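Local coordinates for actin-binding protein, cofilin/tropomyosin family protein, putative (Entamoeba histolytica, PDB 4LIZ), which binds actin filaments and stabilises them, and may thereby contribute to phagocytosis and pseudopod formation, at residues Leu55-Arg66 with Lys78-Ile89. Sequence-based numbering, arbitrary orientation.
Sequences LKEDALQFAYYR and KFVFISWAGEGI
Trp84 and the turn Lys56-Ala59 meet through a side-chain hydrogen bond: NE1 of Trp84 donates to O of Lys56 at 2.8 Å, a nearly straight bond (159°) lying in the indole plane. That carbonyl also takes the backbone N of Ala59, which closes the type I turn and reaches it from the opposite face of its plane. Gln61 braces the same turn, its OE1 accepting the backbone N of Lys56 on a lone pair at 2.8 Å, while its NE2 bonds Asp41 and Ala54.

The backbones form an antiparallel ladder in the beta hairpin of strands 60-69 and 76-85, with Gln61-Trp84, Ala63-Ile82 and Tyr65-Val80 as hydrogen-bonded pairs. Beyond it Gly86 N bonds Ala59 O and Gly88 N bonds Glu57 O. Both glycines suit a place where two type I turns press together: Gly86 CA lies 3.2 Å from Glu57 O in a CA-H...O contact.

Apolar contacts form on both faces of the hairpin. Leu55 lays CB over the six-membered ring of Trp84, 4.0 Å from its centroid, and the indole is brought beneath it because CG stands opposite the backbone N (chi1 166°). Further along this face, Val80 CB sits over the Tyr65 ring, 3.8 Å from its centroid, and Ile82 CD1 meets that ring at its edge. On the other face, Phe62 CD2 packs 3.8 Å from Phe81 CZ, and Tyr64 reaches across to Phe79, its OH 3.5 Å from Phe79 CG; that hydroxyl bonds Asn111 O. Helices 92-108 and 10-17 touch this face.

Two inner strands of the ADF-homology fold are thus joined by a regular ladder between aromatic-rich faces, and the N-H of the buried Trp84, whose ring face Leu55 covers, is paired with a carbonyl of the turn it holds.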
loop_
_atom_site.group_PDB
_atom_site.type_symbol
_atom_site.label_atom_id
_atom_site.label_comp_id
_atom_site.label_asym_id
_atom_site.label_seq_id
_atom_site.Cartn_x
_atom_site.Cartn_y
_atom_site.Cartn_z
ATOM N N LEU A 55 6.924 7.482 1.897
ATOM C CA LEU A 55 6.159 7.507 3.148
ATOM C C LEU A 55 6.644 8.635 4.073
ATOM O O LEU A 55 7.856 8.628 4.320
ATOM C CB LEU A 55 6.212 6.174 3.809
ATOM C CG LEU A 55 5.536 5.037 3.056
ATOM C CD1 LEU A 55 5.733 3.665 3.733
ATOM C CD2 LEU A 55 4.079 5.277 2.859
ATOM N N LYS A 56 5.790 9.449 4.578
ATOM C CA LYS A 56 6.161 10.686 5.316
ATOM C C LYS A 56 5.776 10.522 6.791
ATOM O O LYS A 56 4.721 10.011 7.152
ATOM C CB LYS A 56 5.487 11.861 4.698
ATOM C CG LYS A 56 5.787 12.145 3.232
ATOM C CD LYS A 56 7.311 12.200 3.000
ATOM C CE LYS A 56 7.633 12.432 1.518
ATOM N NZ LYS A 56 8.936 11.779 1.256
ATOM N N GLU A 57 6.726 10.919 7.645
ATOM C CA GLU A 57 6.551 10.773 9.081
ATOM C C GLU A 57 5.361 11.458 9.643
ATOM O O GLU A 57 4.806 10.992 10.671
ATOM C CB GLU A 57 7.816 11.396 9.775
ATOM C CG GLU A 57 7.872 10.999 11.263
ATOM C CD GLU A 57 8.792 11.832 12.122
ATOM O OE1 GLU A 57 9.733 12.467 11.574
ATOM O OE2 GLU A 57 8.549 11.798 13.356
ATOM N N ASP A 58 4.860 12.462 9.019
ATOM C CA ASP A 58 3.693 13.203 9.477
ATOM C C ASP A 58 2.386 12.951 8.781
ATOM O O ASP A 58 1.440 13.735 8.871
ATOM C CB ASP A 58 3.997 14.695 9.531
ATOM C CG ASP A 58 4.160 15.290 8.180
ATOM O OD1 ASP A 58 4.357 14.527 7.215
ATOM O OD2 ASP A 58 4.041 16.520 8.060
ATOM N N ALA A 59 2.320 11.787 8.038
ATOM C CA ALA A 59 1.205 11.542 7.192
ATOM C C ALA A 59 0.512 10.194 7.447
ATOM O O ALA A 59 1.156 9.255 7.872
ATOM C CB ALA A 59 1.663 11.602 5.698
ATOM N N LEU A 60 -0.730 10.172 7.031
ATOM C CA LEU A 60 -1.527 8.916 6.882
ATOM C C LEU A 60 -1.496 8.568 5.370
ATOM O O LEU A 60 -1.937 9.382 4.563
ATOM C CB LEU A 60 -2.970 9.193 7.355
ATOM C CG LEU A 60 -3.738 7.920 7.643
ATOM C CD1 LEU A 60 -5.209 8.166 8.101
ATOM C CD2 LEU A 60 -3.960 7.152 6.435
ATOM N N GLN A 61 -1.014 7.402 5.036
ATOM C CA GLN A 61 -0.857 6.997 3.619
ATOM C C GLN A 61 -1.213 5.547 3.423
ATOM O O GLN A 61 -1.340 4.786 4.417
ATOM C CB GLN A 61 0.550 7.309 3.131
ATOM C CG GLN A 61 0.929 8.791 3.059
ATOM C CD GLN A 61 2.395 9.007 2.955
ATOM O OE1 GLN A 61 3.145 8.788 3.871
ATOM N NE2 GLN A 61 2.835 9.296 1.729
ATOM N N PHE A 62 -1.385 5.093 2.189
ATOM C CA PHE A 62 -1.523 3.732 1.824
ATOM C C PHE A 62 -0.597 3.363 0.711
ATOM O O PHE A 62 -0.284 4.288 -0.066
ATOM C CB PHE A 62 -2.960 3.382 1.403
ATOM C CG PHE A 62 -3.998 3.660 2.493
ATOM C CD1 PHE A 62 -4.674 4.846 2.558
ATOM C CD2 PHE A 62 -4.278 2.651 3.379
ATOM C CE1 PHE A 62 -5.583 5.131 3.625
ATOM C CE2 PHE A 62 -5.229 2.893 4.348
ATOM C CZ PHE A 62 -5.837 4.070 4.451
ATOM N N ALA A 63 -0.169 2.184 0.548
ATOM C CA ALA A 63 0.664 1.804 -0.527
ATOM C C ALA A 63 0.299 0.464 -1.022
ATOM O O ALA A 63 -0.207 -0.444 -0.316
ATOM C CB ALA A 63 2.164 1.894 -0.183
ATOM N N TYR A 64 0.601 0.174 -2.290
ATOM C CA TYR A 64 0.317 -1.049 -2.948
ATOM C C TYR A 64 1.364 -1.344 -4.009
ATOM O O TYR A 64 1.609 -0.463 -4.827
ATOM C CB TYR A 64 -1.103 -0.963 -3.590
ATOM C CG TYR A 64 -1.575 -2.237 -4.243
ATOM C CD1 TYR A 64 -1.857 -3.373 -3.536
ATOM C CD2 TYR A 64 -1.825 -2.236 -5.613
ATOM C CE1 TYR A 64 -2.375 -4.511 -4.133
ATOM C CE2 TYR A 64 -2.368 -3.381 -6.252
ATOM C CZ TYR A 64 -2.628 -4.499 -5.495
ATOM O OH TYR A 64 -3.261 -5.650 -6.059
ATOM N N TYR A 65 2.011 -2.489 -3.976
ATOM C CA TYR A 65 3.037 -2.817 -4.946
ATOM C C TYR A 65 3.080 -4.309 -5.284
ATOM O O TYR A 65 2.610 -5.118 -4.562
ATOM C CB TYR A 65 4.436 -2.313 -4.506
ATOM C CG TYR A 65 5.084 -3.013 -3.334
ATOM C CD1 TYR A 65 5.954 -4.038 -3.514
ATOM C CD2 TYR A 65 4.807 -2.617 -2.056
ATOM C CE1 TYR A 65 6.537 -4.667 -2.446
ATOM C CE2 TYR A 65 5.403 -3.224 -0.980
ATOM C CZ TYR A 65 6.256 -4.254 -1.195
ATOM O OH TYR A 65 6.844 -4.907 -0.170
ATOM N N ARG A 66 3.698 -4.583 -6.421
ATOM C CA ARG A 66 3.879 -5.928 -6.898
ATOM C C ARG A 66 5.304 -6.359 -6.666
ATOM O O ARG A 66 6.198 -5.577 -6.684
ATOM C CB ARG A 66 3.525 -6.103 -8.370
ATOM C CG ARG A 66 4.405 -5.369 -9.322
ATOM C CD ARG A 66 3.850 -5.464 -10.723
ATOM N NE ARG A 66 4.030 -6.752 -11.340
ATOM C CZ ARG A 66 3.130 -7.381 -12.085
ATOM N NH1 ARG A 66 1.936 -6.882 -12.279
ATOM N NH2 ARG A 66 3.463 -8.525 -12.629
ATOM N N LYS A 78 3.170 -11.387 -6.609
ATOM C CA LYS A 78 2.470 -11.234 -5.361
ATOM C C LYS A 78 2.274 -9.729 -5.153
ATOM O O LYS A 78 3.031 -8.909 -5.635
ATOM C CB LYS A 78 3.354 -11.700 -4.198
ATOM C CG LYS A 78 3.691 -13.203 -4.330
ATOM C CD LYS A 78 2.536 -14.075 -3.994
ATOM C CE LYS A 78 3.005 -15.553 -3.968
ATOM N NZ LYS A 78 1.890 -16.439 -3.558
ATOM N N PHE A 79 1.189 -9.380 -4.457
ATOM C CA PHE A 79 0.839 -8.005 -4.207
ATOM C C PHE A 79 0.858 -7.717 -2.732
ATOM O O PHE A 79 0.357 -8.520 -1.915
ATOM C CB PHE A 79 -0.513 -7.693 -4.786
ATOM C CG PHE A 79 -0.588 -7.909 -6.271
ATOM C CD1 PHE A 79 0.096 -7.108 -7.172
ATOM C CD2 PHE A 79 -1.319 -8.988 -6.772
ATOM C CE1 PHE A 79 0.067 -7.380 -8.512
ATOM C CE2 PHE A 79 -1.323 -9.253 -8.130
ATOM C CZ PHE A 79 -0.641 -8.448 -8.984
ATOM N N VAL A 80 1.439 -6.602 -2.356
ATOM C CA VAL A 80 1.615 -6.151 -0.953
ATOM C C VAL A 80 0.775 -4.914 -0.767
ATOM O O VAL A 80 0.926 -3.925 -1.486
ATOM C CB VAL A 80 3.081 -5.896 -0.644
ATOM C CG1 VAL A 80 3.231 -5.411 0.796
ATOM C CG2 VAL A 80 3.962 -7.151 -0.873
ATOM N N PHE A 81 -0.062 -4.864 0.292
ATOM C CA PHE A 81 -0.860 -3.743 0.731
ATOM C C PHE A 81 -0.322 -3.230 2.025
ATOM O O PHE A 81 -0.217 -3.987 2.991
ATOM C CB PHE A 81 -2.358 -4.053 0.809
ATOM C CG PHE A 81 -3.160 -2.999 1.455
ATOM C CD1 PHE A 81 -3.312 -1.727 0.927
ATOM C CD2 PHE A 81 -3.847 -3.241 2.654
ATOM C CE1 PHE A 81 -4.088 -0.719 1.509
ATOM C CE2 PHE A 81 -4.580 -2.271 3.251
ATOM C CZ PHE A 81 -4.739 -1.013 2.688
ATOM N N ILE A 82 0.001 -1.964 2.142
ATOM C CA ILE A 82 0.496 -1.338 3.363
ATOM C C ILE A 82 -0.399 -0.212 3.717
ATOM O O ILE A 82 -0.763 0.701 2.922
ATOM C CB ILE A 82 1.910 -0.754 3.151
ATOM C CG1 ILE A 82 2.873 -1.904 2.934
ATOM C CG2 ILE A 82 2.282 0.177 4.264
ATOM C CD1 ILE A 82 4.178 -1.510 2.273
ATOM N N SER A 83 -0.834 -0.107 4.999
ATOM C CA SER A 83 -1.354 1.096 5.628
ATOM C C SER A 83 -0.270 1.769 6.475
ATOM O O SER A 83 0.492 1.064 7.130
ATOM C CB SER A 83 -2.659 0.816 6.404
ATOM O OG SER A 83 -2.392 -0.068 7.466
ATOM N N TRP A 84 -0.191 3.082 6.444
ATOM C CA TRP A 84 0.873 3.805 7.074
ATOM C C TRP A 84 0.271 4.933 7.868
ATOM O O TRP A 84 -0.453 5.812 7.374
ATOM C CB TRP A 84 1.828 4.441 6.008
ATOM C CG TRP A 84 2.797 5.482 6.517
ATOM C CD1 TRP A 84 2.628 6.762 6.500
ATOM C CD2 TRP A 84 4.067 5.195 7.112
ATOM N NE1 TRP A 84 3.750 7.416 7.002
ATOM C CE2 TRP A 84 4.657 6.441 7.371
ATOM C CE3 TRP A 84 4.784 4.038 7.376
ATOM C CZ2 TRP A 84 5.950 6.503 7.956
ATOM C CZ3 TRP A 84 6.062 4.092 7.949
ATOM C CH2 TRP A 84 6.613 5.346 8.226
ATOM N N ALA A 85 0.649 5.052 9.189
ATOM C CA ALA A 85 0.283 6.117 10.071
ATOM C C ALA A 85 1.552 6.580 10.732
ATOM O O ALA A 85 2.007 5.962 11.703
ATOM C CB ALA A 85 -0.721 5.648 11.172
ATOM N N GLY A 86 2.150 7.632 10.198
ATOM C CA GLY A 86 3.435 8.123 10.674
ATOM C C GLY A 86 3.332 8.590 12.142
ATOM O O GLY A 86 2.259 9.097 12.534
ATOM N N GLU A 87 4.487 8.477 12.780
ATOM C CA GLU A 87 4.497 8.808 14.236
ATOM C C GLU A 87 4.411 10.284 14.460
ATOM O O GLU A 87 4.111 10.703 15.620
ATOM C CB GLU A 87 5.696 8.192 14.916
ATOM C CG GLU A 87 5.405 6.688 14.993
ATOM C CD GLU A 87 6.586 5.829 15.472
ATOM O OE1 GLU A 87 7.698 6.361 15.732
ATOM O OE2 GLU A 87 6.401 4.573 15.557
ATOM N N GLY A 88 4.574 11.122 13.466
ATOM C CA GLY A 88 4.476 12.588 13.460
ATOM C C GLY A 88 3.137 13.161 13.137
ATOM O O GLY A 88 2.967 14.320 13.044
ATOM N N ILE A 89 2.097 12.314 12.875
ATOM C CA ILE A 89 0.792 12.847 12.558
ATOM C C ILE A 89 0.319 13.753 13.739
ATOM O O ILE A 89 0.392 13.324 14.919
ATOM C CB ILE A 89 -0.219 11.678 12.354
ATOM C CG1 ILE A 89 -0.013 10.967 10.992
ATOM C CG2 ILE A 89 -1.611 12.244 12.355
ATOM C CD1 ILE A 89 -0.783 9.679 10.897
#